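Local coordinates for protein RNA polymerase sigma factor SIGMA-28 (FliA) (Aquifex aeolicus, PDB 1RP3) that probably acts as the flagellar sigma factor, directing RNA polymerase to its promoters, and is held here in an inactive conformation by the anti-sigma factor FlgM, at residues 22-25 / 26-30; 38-42 / 43-47; 70-73 / 74-78; 82-85 / 86-89. All blocks are in the same frame, centred on the assembly; numbering follows the deposited sequence.

Contact 1 of 4, residues 22-25 / 26-30; sequences LPLV and KAIAT
Leu24 and Ile28 lie one turn apart on helix 7-33 and supply the side-chain packing of this contact. The terminal methyl of Ile28 rests against the branch point of Leu24, with CD1 of Ile28 3.8 Å from CG of Leu24, and the two aliphatic chains cross obliquely. Leu24 leans forward along the helix because its CG stands opposite the backbone N (chi1 -177°), beside its own carbonyl carbon. Ile28 answers with its longer arm, whose CG1 passes 3.3 Å from Leu24 O.

In the backbone, each N-H donates to the carbonyl four residues earlier. Ala27 N donates to Pro23 O over 3.0 Å, nearly straight at 166°, and Lys26, Ile28 and Ala29 repeat the pattern on Leu22, Leu24 and Val25. Proline has no N-H to give, and the helix is kinked at this point, yet Pro23 O still accepts normally.

One hydroxyl joins in. Thr30 OG1 donates to Lys26 O over 2.9 Å from above the carbonyl plane, while Thr30 N bonds to the same oxygen; a threonine can thus satisfy its polar group within the helix itself.

Around the helix, Val25 and Ile28 press on Ile76 of helix 66-85, and Ala29 is small enough to sit close to Ile46. Lys26 packs on Leu46 of the FlgM chain and forms a long, weak ion pair with its Asp50. The chemistry is that of an amphipathic helix: Val25, Ile28 and Ala29 form a buried apolar face, while Lys26, with Leu22, meets the inhibitor.

Contact 2 of 4, residues 38-42 / 43-47; sequences EDVDI and RDLIS
Asp41 OD2 is gripped by two nitrogens of Arg43. NH2 of Arg43 reaches Asp41 OD2 on its syn lone pair at 2.9 Å, and NE of Arg43 bonds to the same oxygen at 3.3 Å, with a weak bond to OD1 besides. This side-on salt bridge holds carboxylate and guanidinium nearly coplanar, their planes 28° apart. Arg43 folds back to make it through a bend at chi3 (-53°).

Asp41 OD1 has a second task. The backbone N of Arg43 donates to it over 3.1 Å, coming from above the carboxylate plane, so one side chain both caps the helix start and pairs with a charge; the helix N-terminus and the arginine beside it are likely to favour the ionised form. With alanine in place of Asp41, the Arg43 amide is likely to lose its capping acceptor and the guanidinium its carboxylate mate, free to swing.

Apolar contacts flank the cap. Val40 CG1 touches Leu45 CD1 at 3.7 Å, the two side chains crossing at about a right angle, and Ile42 CG1 lies 4.1 Å from Ile46 CD1. Leu45 continues onto Leu84 of helix 66-85, while Arg43 and Ile46 pack on Ala43 of the FlgM chain. An aspartate at the N-cap, with the residue before it, Val40, packed on the fourth residue after it, Leu45, is the N-cap and hydrophobic staple that open helix 42-58.

Contact 3 of 4, residues 70-73 / 74-78; sequences AYIK and LRIKG
Tyr71 and Arg75 run side by side, pointing the same way. Arg75 CG sits over one face of the ring, 3.9 Å from the Tyr71 centroid, in a CH-pi contact displaced toward the rim. Farther out, Arg75 NH1 donates to Tyr71 OH over 2.9 Å, bent to 149°. Two bends, at chi2 and chi3, carry the arginine across the ring, and its guanidinium ends steeply turned against it, 70° between the planes. A serine in place of Arg75 would probably strip the Tyr71 hydroxyl of this donor and one ring face of its aliphatic cover, leaving the ring freer to turn.

On the inner side, Ile72 CG2 touches Ile76 CD1 at 3.6 Å. Lys73 lies alongside Lys77, CD of Lys73 3.8 Å from CE of Lys77.

Neighbours flank these groups: Arg75 packs on Lys55 and Ala56 of helix 42-58, Tyr71 on Leu60 of a loop, Ile72 on Leu53 and Ala56, and Ile76 on Val25 and Ile28 of helix 7-33. Lys77 NZ bonds to Phe86 O and bridges to the terminal carboxylate of Thr88, both of the FlgM chain, with Lys73 NZ a weak, distant partner. The paired lysines thus present positive charge that receives the inhibitor's C-terminus.

Contact 4 of 4, residues 82-85 / 86-89; sequences DYLR and SLDF
Leu87 wedges its two methyls between Tyr83 and Leu84, apolar side chains of the last turn. Its CD1 comes to 3.9 Å from Tyr83 CE1, while CD2 of Leu87 lies over one face of the tyrosine ring. That same CD2 also meets Leu84 CD2 at 4.0 Å, so the fork of one leucine fills the notch left by an aromatic ring and a second leucine. A forked residue suits this place because both prongs bear on the ring and one reaches Leu84 as well.

Phe89 meets the same Leu84 methyl beside Leu87, its CE2 4.1 Å from Leu84 CD2. Its ring also brings an edge to the backbone, with Leu84 O in the ring plane and 3.3 Å from Phe89 CD2.

Polar bonds accompany this turn of the chain. Ser86 OG donates to Tyr83 O over 2.7 Å, turned back to the helix because it lies between its backbone N and carbonyl carbon (chi1 75°). Ser86 N bonds to the same oxygen, and Leu87 N to Leu84 O over 3.1 Å. Such amide bonds to carbonyls three residues back, joined by a serine hydroxyl, mark the C-terminal end of a helix.

Beyond the segments, Tyr83 stacks with Tyr48 and Leu84 touches Leu45, both of helix 42-58. Against helix 129-158, Leu84 and Phe89 pack on Phe141, with Arg85 bridging to Glu148 and Asp82 to Arg152, so this corner joins helix 66-85 to two other helices.

All four contacts fall within sigma-70 region 2, where three helices pack together. Their buried faces carry Val25, Ile28, Ile46, Ile72 and Ile76; Asp41-Arg43, Tyr71-Arg75 and Ser86 are more exposed. Contact 1 is the hub of the first three: Ala29 meets Ile46 of contact 2, and Ile28 meets Lys73 and Ile76 of contact 3. Contacts 2 and 4 touch through Leu45 and Leu84, whereas contacts 3 and 4 share helix 66-85 but lie 17 Å apart between centres. Within their helices, contacts 1 and 3 rely on repeating backbone bonds and aliphatic side chains, contact 3 adding a tyrosine-arginine pair and two lysines; at chain turns, contact 2 adds a charged cap and contact 4 a serine and aromatics. FlgM touches the first three.

Contact 1 of 4, residues 22-25 / 26-30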
loop_
_atom_site.group_PDB
_atom_site.type_symbol
_atom_site.label_atom_id
_atom_site.label_comp_id
_atom_site.label_asym_id
_atom_site.label_seq_id
_atom_site.Cartn_x
_atom_site.Cartn_y
_atom_site.Cartn_z
ATOM N N LEU A 22 0.488 4.984 16.491
ATOM C CA LEU A 22 0.850 3.588 16.242
ATOM C C LEU A 22 -0.287 2.821 15.483
ATOM O O LEU A 22 -0.016 1.974 14.637
ATOM C CB LEU A 22 1.200 2.877 17.556
ATOM C CG LEU A 22 2.647 2.744 18.063
ATOM C CD1 LEU A 22 3.651 2.806 16.932
ATOM C CD2 LEU A 22 2.940 3.814 19.058
ATOM N N PRO A 23 -1.570 3.083 15.809
ATOM C CA PRO A 23 -2.646 2.379 15.094
ATOM C C PRO A 23 -2.619 2.719 13.611
ATOM O O PRO A 23 -2.986 1.897 12.770
ATOM C CB PRO A 23 -3.913 2.935 15.743
ATOM C CG PRO A 23 -3.470 3.208 17.129
ATOM C CD PRO A 23 -2.124 3.853 16.937
ATOM N N LEU A 24 -2.185 3.941 13.304
ATOM C CA LEU A 24 -2.077 4.394 11.928
ATOM C C LEU A 24 -0.998 3.584 11.189
ATOM O O LEU A 24 -1.208 3.165 10.051
ATOM C CB LEU A 24 -1.788 5.896 11.873
ATOM C CG LEU A 24 -1.716 6.495 10.470
ATOM C CD1 LEU A 24 -2.975 6.157 9.664
ATOM C CD2 LEU A 24 -1.526 7.996 10.572
ATOM N N VAL A 25 0.130 3.322 11.844
ATOM C CA VAL A 25 1.179 2.526 11.219
ATOM C C VAL A 25 0.672 1.106 10.910
ATOM O O VAL A 25 1.019 0.516 9.880
ATOM C CB VAL A 25 2.416 2.405 12.124
ATOM C CG1 VAL A 25 3.468 1.538 11.445
ATOM C CG2 VAL A 25 2.990 3.791 12.455
ATOM N N LYS A 26 -0.155 0.568 11.805
ATOM C CA LYS A 26 -0.703 -0.773 11.653
ATOM C C LYS A 26 -1.607 -0.773 10.432
ATOM O O LYS A 26 -1.457 -1.603 9.537
ATOM C CB LYS A 26 -1.528 -1.138 12.894
ATOM C CG LYS A 26 -1.653 -2.616 13.237
ATOM C CD LYS A 26 -1.933 -3.492 12.051
ATOM C CE LYS A 26 -2.720 -4.736 12.437
ATOM N NZ LYS A 26 -4.157 -4.436 12.763
ATOM N N ALA A 27 -2.525 0.188 10.389
ATOM C CA ALA A 27 -3.476 0.303 9.296
ATOM C C ALA A 27 -2.807 0.405 7.923
ATOM O O ALA A 27 -3.193 -0.284 6.974
ATOM C CB ALA A 27 -4.364 1.473 9.539
ATOM N N ILE A 28 -1.739 1.196 7.860
ATOM C CA ILE A 28 -0.995 1.410 6.628
ATOM C C ILE A 28 -0.239 0.152 6.211
ATOM O O ILE A 28 -0.248 -0.216 5.041
ATOM C CB ILE A 28 -0.043 2.642 6.766
ATOM C CG1 ILE A 28 -0.896 3.911 6.876
ATOM C CG2 ILE A 28 0.888 2.747 5.564
ATOM C CD1 ILE A 28 -0.139 5.158 7.337
ATOM N N ALA A 29 0.378 -0.526 7.171
ATOM C CA ALA A 29 1.133 -1.740 6.885
ATOM C C ALA A 29 0.202 -2.843 6.401
ATOM O O ALA A 29 0.497 -3.550 5.434
ATOM C CB ALA A 29 1.901 -2.181 8.130
ATOM N N THR A 30 -0.963 -2.935 7.032
ATOM C CA THR A 30 -1.950 -3.941 6.662
ATOM C C THR A 30 -2.443 -3.684 5.224
ATOM O O THR A 30 -2.563 -4.608 4.422
ATOM C CB THR A 30 -3.164 -3.911 7.653
ATOM O OG1 THR A 30 -2.701 -4.152 8.985
ATOM C CG2 THR A 30 -4.197 -4.977 7.310
#

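Contact 2 of 4, residues 38-42 / 43-47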
loop_
_atom_site.group_PDB
_atom_site.type_symbol
_atom_site.label_atom_id
_atom_site.label_comp_id
_atom_site.label_asym_id
_atom_site.label_seq_id
_atom_site.Cartn_x
_atom_site.Cartn_y
_atom_site.Cartn_z
ATOM N N GLU A 38 2.815 -12.957 0.219
ATOM C CA GLU A 38 2.507 -13.466 1.547
ATOM C C GLU A 38 3.740 -13.583 2.464
ATOM O O GLU A 38 3.643 -13.356 3.673
ATOM C CB GLU A 38 1.819 -14.822 1.386
ATOM C CG GLU A 38 1.249 -15.426 2.659
ATOM C CD GLU A 38 0.462 -16.716 2.399
ATOM O OE1 GLU A 38 0.863 -17.509 1.510
ATOM O OE2 GLU A 38 -0.571 -16.929 3.080
ATOM N N ASP A 39 4.901 -13.863 1.876
ATOM C CA ASP A 39 6.147 -14.025 2.628
ATOM C C ASP A 39 6.689 -12.760 3.311
ATOM O O ASP A 39 7.576 -12.848 4.155
ATOM C CB ASP A 39 7.232 -14.642 1.725
ATOM C CG ASP A 39 7.834 -13.633 0.734
ATOM O OD1 ASP A 39 7.155 -12.650 0.358
ATOM O OD2 ASP A 39 9.004 -13.824 0.334
ATOM N N VAL A 40 6.211 -11.584 2.910
ATOM C CA VAL A 40 6.682 -10.347 3.536
ATOM C C VAL A 40 6.030 -10.218 4.911
ATOM O O VAL A 40 4.809 -10.242 5.033
ATOM C CB VAL A 40 6.383 -9.100 2.673
ATOM C CG1 VAL A 40 6.773 -7.826 3.415
ATOM C CG2 VAL A 40 7.143 -9.192 1.345
ATOM N N ASP A 41 6.870 -10.133 5.939
ATOM C CA ASP A 41 6.437 -10.036 7.328
ATOM C C ASP A 41 5.933 -8.636 7.694
ATOM O O ASP A 41 6.690 -7.659 7.659
ATOM C CB ASP A 41 7.608 -10.452 8.223
ATOM C CG ASP A 41 7.198 -10.743 9.652
ATOM O OD1 ASP A 41 6.098 -10.327 10.087
ATOM O OD2 ASP A 41 8.010 -11.386 10.355
ATOM N N ILE A 42 4.664 -8.562 8.096
ATOM C CA ILE A 42 4.057 -7.285 8.449
ATOM C C ILE A 42 4.787 -6.576 9.575
ATOM O O ILE A 42 4.693 -5.364 9.715
ATOM C CB ILE A 42 2.552 -7.412 8.793
ATOM C CG1 ILE A 42 1.914 -6.013 8.872
ATOM C CG2 ILE A 42 2.350 -8.196 10.081
ATOM C CD1 ILE A 42 0.440 -6.004 9.197
ATOM N N ARG A 43 5.544 -7.334 10.358
ATOM C CA ARG A 43 6.295 -6.761 11.460
ATOM C C ARG A 43 7.459 -5.935 10.923
ATOM O O ARG A 43 7.844 -4.942 11.536
ATOM C CB ARG A 43 6.741 -7.860 12.434
ATOM C CG ARG A 43 5.570 -8.510 13.206
ATOM C CD ARG A 43 6.035 -9.701 14.070
ATOM N NE ARG A 43 6.793 -10.689 13.296
ATOM C CZ ARG A 43 7.526 -11.667 13.825
ATOM N NH1 ARG A 43 7.607 -11.818 15.140
ATOM N NH2 ARG A 43 8.243 -12.447 13.038
ATOM N N ASP A 44 7.982 -6.305 9.757
ATOM C CA ASP A 44 9.070 -5.539 9.142
ATOM C C ASP A 44 8.526 -4.185 8.683
ATOM O O ASP A 44 9.117 -3.128 8.973
ATOM C CB ASP A 44 9.686 -6.288 7.956
ATOM C CG ASP A 44 10.634 -7.392 8.388
ATOM O OD1 ASP A 44 11.246 -7.283 9.483
ATOM O OD2 ASP A 44 10.781 -8.371 7.622
ATOM N N LEU A 45 7.361 -4.233 8.031
ATOM C CA LEU A 45 6.686 -3.043 7.534
ATOM C C LEU A 45 6.410 -2.115 8.704
ATOM O O LEU A 45 6.743 -0.939 8.661
ATOM C CB LEU A 45 5.361 -3.420 6.864
ATOM C CG LEU A 45 5.306 -3.929 5.419
ATOM C CD1 LEU A 45 6.622 -4.403 4.930
ATOM C CD2 LEU A 45 4.309 -5.038 5.344
ATOM N N ILE A 46 5.803 -2.654 9.755
ATOM C CA ILE A 46 5.493 -1.863 10.935
ATOM C C ILE A 46 6.766 -1.287 11.536
ATOM O O ILE A 46 6.800 -0.118 11.916
ATOM C CB ILE A 46 4.750 -2.698 11.994
ATOM C CG1 ILE A 46 3.385 -3.116 11.455
ATOM C CG2 ILE A 46 4.568 -1.894 13.305
ATOM C CD1 ILE A 46 2.604 -3.990 12.426
ATOM N N SER A 47 7.816 -2.103 11.587
ATOM C CA SER A 47 9.091 -1.658 12.143
ATOM C C SER A 47 9.574 -0.399 11.463
ATOM O O SER A 47 9.780 0.609 12.122
ATOM C CB SER A 47 10.140 -2.750 12.042
ATOM O OG SER A 47 9.837 -3.761 12.965
#

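Contact 3 of 4, residues 70-73 / 74-78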
loop_
_atom_site.group_PDB
_atom_site.type_symbol
_atom_site.label_atom_id
_atom_site.label_comp_id
_atom_site.label_asym_id
_atom_site.label_seq_id
_atom_site.Cartn_x
_atom_site.Cartn_y
_atom_site.Cartn_z
ATOM N N ALA A 70 -1.766 14.185 8.226
ATOM C CA ALA A 70 -1.506 13.938 6.806
ATOM C C ALA A 70 -0.001 13.836 6.567
ATOM O O ALA A 70 0.470 13.006 5.780
ATOM C CB ALA A 70 -2.117 15.036 5.956
ATOM N N TYR A 71 0.759 14.622 7.316
ATOM C CA TYR A 71 2.203 14.573 7.182
ATOM C C TYR A 71 2.733 13.255 7.769
ATOM O O TYR A 71 3.583 12.593 7.166
ATOM C CB TYR A 71 2.858 15.771 7.883
ATOM C CG TYR A 71 4.366 15.770 7.757
ATOM C CD1 TYR A 71 4.967 15.944 6.510
ATOM C CD2 TYR A 71 5.189 15.559 8.870
ATOM C CE1 TYR A 71 6.333 15.906 6.356
ATOM C CE2 TYR A 71 6.572 15.519 8.734
ATOM C CZ TYR A 71 7.138 15.692 7.463
ATOM O OH TYR A 71 8.509 15.635 7.284
ATOM N N ILE A 72 2.248 12.906 8.963
ATOM C CA ILE A 72 2.644 11.675 9.656
ATOM C C ILE A 72 2.388 10.499 8.713
ATOM O O ILE A 72 3.258 9.663 8.487
ATOM C CB ILE A 72 1.787 11.410 10.945
ATOM C CG1 ILE A 72 1.849 12.572 11.946
ATOM C CG2 ILE A 72 2.193 10.094 11.577
ATOM C CD1 ILE A 72 3.196 12.912 12.413
ATOM N N LYS A 73 1.185 10.468 8.149
ATOM C CA LYS A 73 0.792 9.398 7.245
ATOM C C LYS A 73 1.726 9.300 6.055
ATOM O O LYS A 73 2.133 8.213 5.652
ATOM C CB LYS A 73 -0.639 9.600 6.753
ATOM C CG LYS A 73 -1.181 8.388 6.027
ATOM C CD LYS A 73 -2.139 8.762 4.909
ATOM C CE LYS A 73 -3.396 9.439 5.426
ATOM N NZ LYS A 73 -4.249 9.900 4.290
ATOM N N LEU A 74 2.117 10.451 5.539
ATOM C CA LEU A 74 2.996 10.502 4.392
ATOM C C LEU A 74 4.390 9.945 4.701
ATOM O O LEU A 74 4.952 9.184 3.900
ATOM C CB LEU A 74 3.077 11.942 3.901
ATOM C CG LEU A 74 3.942 12.225 2.682
ATOM C CD1 LEU A 74 3.416 11.449 1.469
ATOM C CD2 LEU A 74 3.927 13.717 2.427
ATOM N N ARG A 75 4.944 10.309 5.856
ATOM C CA ARG A 75 6.268 9.819 6.241
ATOM C C ARG A 75 6.284 8.319 6.527
ATOM O O ARG A 75 7.263 7.638 6.226
ATOM C CB ARG A 75 6.816 10.595 7.441
ATOM C CG ARG A 75 7.012 12.097 7.191
ATOM C CD ARG A 75 8.118 12.361 6.187
ATOM N NE ARG A 75 9.362 11.662 6.520
ATOM C CZ ARG A 75 10.295 12.122 7.358
ATOM N NH1 ARG A 75 10.148 13.297 7.969
ATOM N NH2 ARG A 75 11.381 11.394 7.603
ATOM N N ILE A 76 5.191 7.805 7.090
ATOM C CA ILE A 76 5.069 6.385 7.406
ATOM C C ILE A 76 5.107 5.581 6.107
ATOM O O ILE A 76 5.892 4.644 5.987
ATOM C CB ILE A 76 3.749 6.086 8.180
ATOM C CG1 ILE A 76 3.813 6.692 9.579
ATOM C CG2 ILE A 76 3.472 4.582 8.242
ATOM C CD1 ILE A 76 2.466 6.701 10.286
ATOM N N LYS A 77 4.271 5.967 5.140
ATOM C CA LYS A 77 4.225 5.289 3.836
ATOM C C LYS A 77 5.596 5.380 3.171
ATOM O O LYS A 77 6.122 4.385 2.673
ATOM C CB LYS A 77 3.154 5.912 2.928
ATOM C CG LYS A 77 1.728 5.712 3.440
ATOM C CD LYS A 77 0.657 6.143 2.447
ATOM C CE LYS A 77 -0.744 5.787 2.967
ATOM N NZ LYS A 77 -1.831 5.965 1.953
ATOM N N GLY A 78 6.213 6.557 3.294
ATOM C CA GLY A 78 7.512 6.805 2.708
ATOM C C GLY A 78 8.567 5.889 3.265
ATOM O O GLY A 78 9.322 5.301 2.500
#

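Contact 4 of 4, residues 82-85 / 86-89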
loop_
_atom_site.group_PDB
_atom_site.type_symbol
_atom_site.label_atom_id
_atom_site.label_comp_id
_atom_site.label_asym_id
_atom_site.label_seq_id
_atom_site.Cartn_x
_atom_site.Cartn_y
_atom_site.Cartn_z
ATOM N N ASP A 82 10.393 3.003 1.253
ATOM C CA ASP A 82 11.847 3.158 1.211
ATOM C C ASP A 82 12.483 1.801 1.437
ATOM O O ASP A 82 13.474 1.454 0.786
ATOM C CB ASP A 82 12.362 4.093 2.316
ATOM C CG ASP A 82 12.299 5.570 1.932
ATOM O OD1 ASP A 82 12.169 5.883 0.727
ATOM O OD2 ASP A 82 12.376 6.423 2.852
ATOM N N TYR A 83 11.933 1.057 2.395
ATOM C CA TYR A 83 12.454 -0.256 2.713
ATOM C C TYR A 83 12.094 -1.280 1.630
ATOM O O TYR A 83 12.939 -2.074 1.225
ATOM C CB TYR A 83 11.958 -0.724 4.087
ATOM C CG TYR A 83 11.990 -2.226 4.267
ATOM C CD1 TYR A 83 13.200 -2.908 4.383
ATOM C CD2 TYR A 83 10.811 -2.968 4.305
ATOM C CE1 TYR A 83 13.239 -4.289 4.537
ATOM C CE2 TYR A 83 10.842 -4.344 4.456
ATOM C CZ TYR A 83 12.059 -5.001 4.570
ATOM O OH TYR A 83 12.092 -6.377 4.697
ATOM N N LEU A 84 10.848 -1.267 1.174
ATOM C CA LEU A 84 10.435 -2.218 0.152
ATOM C C LEU A 84 11.200 -2.020 -1.153
ATOM O O LEU A 84 11.513 -2.983 -1.846
ATOM C CB LEU A 84 8.925 -2.139 -0.074
ATOM C CG LEU A 84 8.078 -2.633 1.099
ATOM C CD1 LEU A 84 6.632 -2.209 0.917
ATOM C CD2 LEU A 84 8.205 -4.141 1.217
ATOM N N ARG A 85 11.543 -0.774 -1.458
ATOM C CA ARG A 85 12.282 -0.460 -2.672
ATOM C C ARG A 85 13.745 -0.906 -2.584
ATOM O O ARG A 85 14.402 -1.105 -3.602
ATOM C CB ARG A 85 12.195 1.037 -2.963
ATOM C CG ARG A 85 12.864 1.477 -4.252
ATOM C CD ARG A 85 12.502 2.910 -4.593
ATOM N NE ARG A 85 11.146 3.027 -5.119
ATOM C CZ ARG A 85 10.151 3.672 -4.505
ATOM N NH1 ARG A 85 10.357 4.255 -3.329
ATOM N NH2 ARG A 85 8.955 3.761 -5.080
ATOM N N SER A 86 14.249 -1.101 -1.370
ATOM C CA SER A 86 15.634 -1.533 -1.206
ATOM C C SER A 86 15.731 -3.029 -1.458
ATOM O O SER A 86 16.828 -3.594 -1.474
ATOM C CB SER A 86 16.173 -1.183 0.188
ATOM O OG SER A 86 15.656 -2.048 1.179
ATOM N N LEU A 87 14.571 -3.661 -1.637
ATOM C CA LEU A 87 14.486 -5.094 -1.905
ATOM C C LEU A 87 14.646 -5.408 -3.389
ATOM O O LEU A 87 14.933 -4.518 -4.195
ATOM C CB LEU A 87 13.178 -5.674 -1.363
ATOM C CG LEU A 87 13.116 -6.142 0.097
ATOM C CD1 LEU A 87 14.115 -5.418 0.960
ATOM C CD2 LEU A 87 11.715 -5.938 0.612
ATOM N N ASP A 88 14.433 -6.667 -3.750
ATOM C CA ASP A 88 14.611 -7.124 -5.126
ATOM C C ASP A 88 13.386 -7.068 -6.023
ATOM O O ASP A 88 13.287 -7.842 -6.970
ATOM C CB ASP A 88 15.133 -8.559 -5.107
ATOM C CG ASP A 88 14.082 -9.555 -4.622
ATOM O OD1 ASP A 88 13.256 -9.200 -3.753
ATOM O OD2 ASP A 88 14.065 -10.698 -5.129
ATOM N N PHE A 89 12.465 -6.152 -5.757
ATOM C CA PHE A 89 11.254 -6.074 -6.566
ATOM C C PHE A 89 11.444 -5.686 -8.019
ATOM O O PHE A 89 10.801 -6.259 -8.896
ATOM C CB PHE A 89 10.209 -5.178 -5.918
ATOM C CG PHE A 89 9.547 -5.799 -4.730
ATOM C CD1 PHE A 89 8.668 -6.861 -4.888
ATOM C CD2 PHE A 89 9.823 -5.343 -3.450
ATOM C CE1 PHE A 89 8.067 -7.452 -3.786
ATOM C CE2 PHE A 89 9.226 -5.928 -2.345
ATOM C CZ PHE A 89 8.349 -6.988 -2.511
#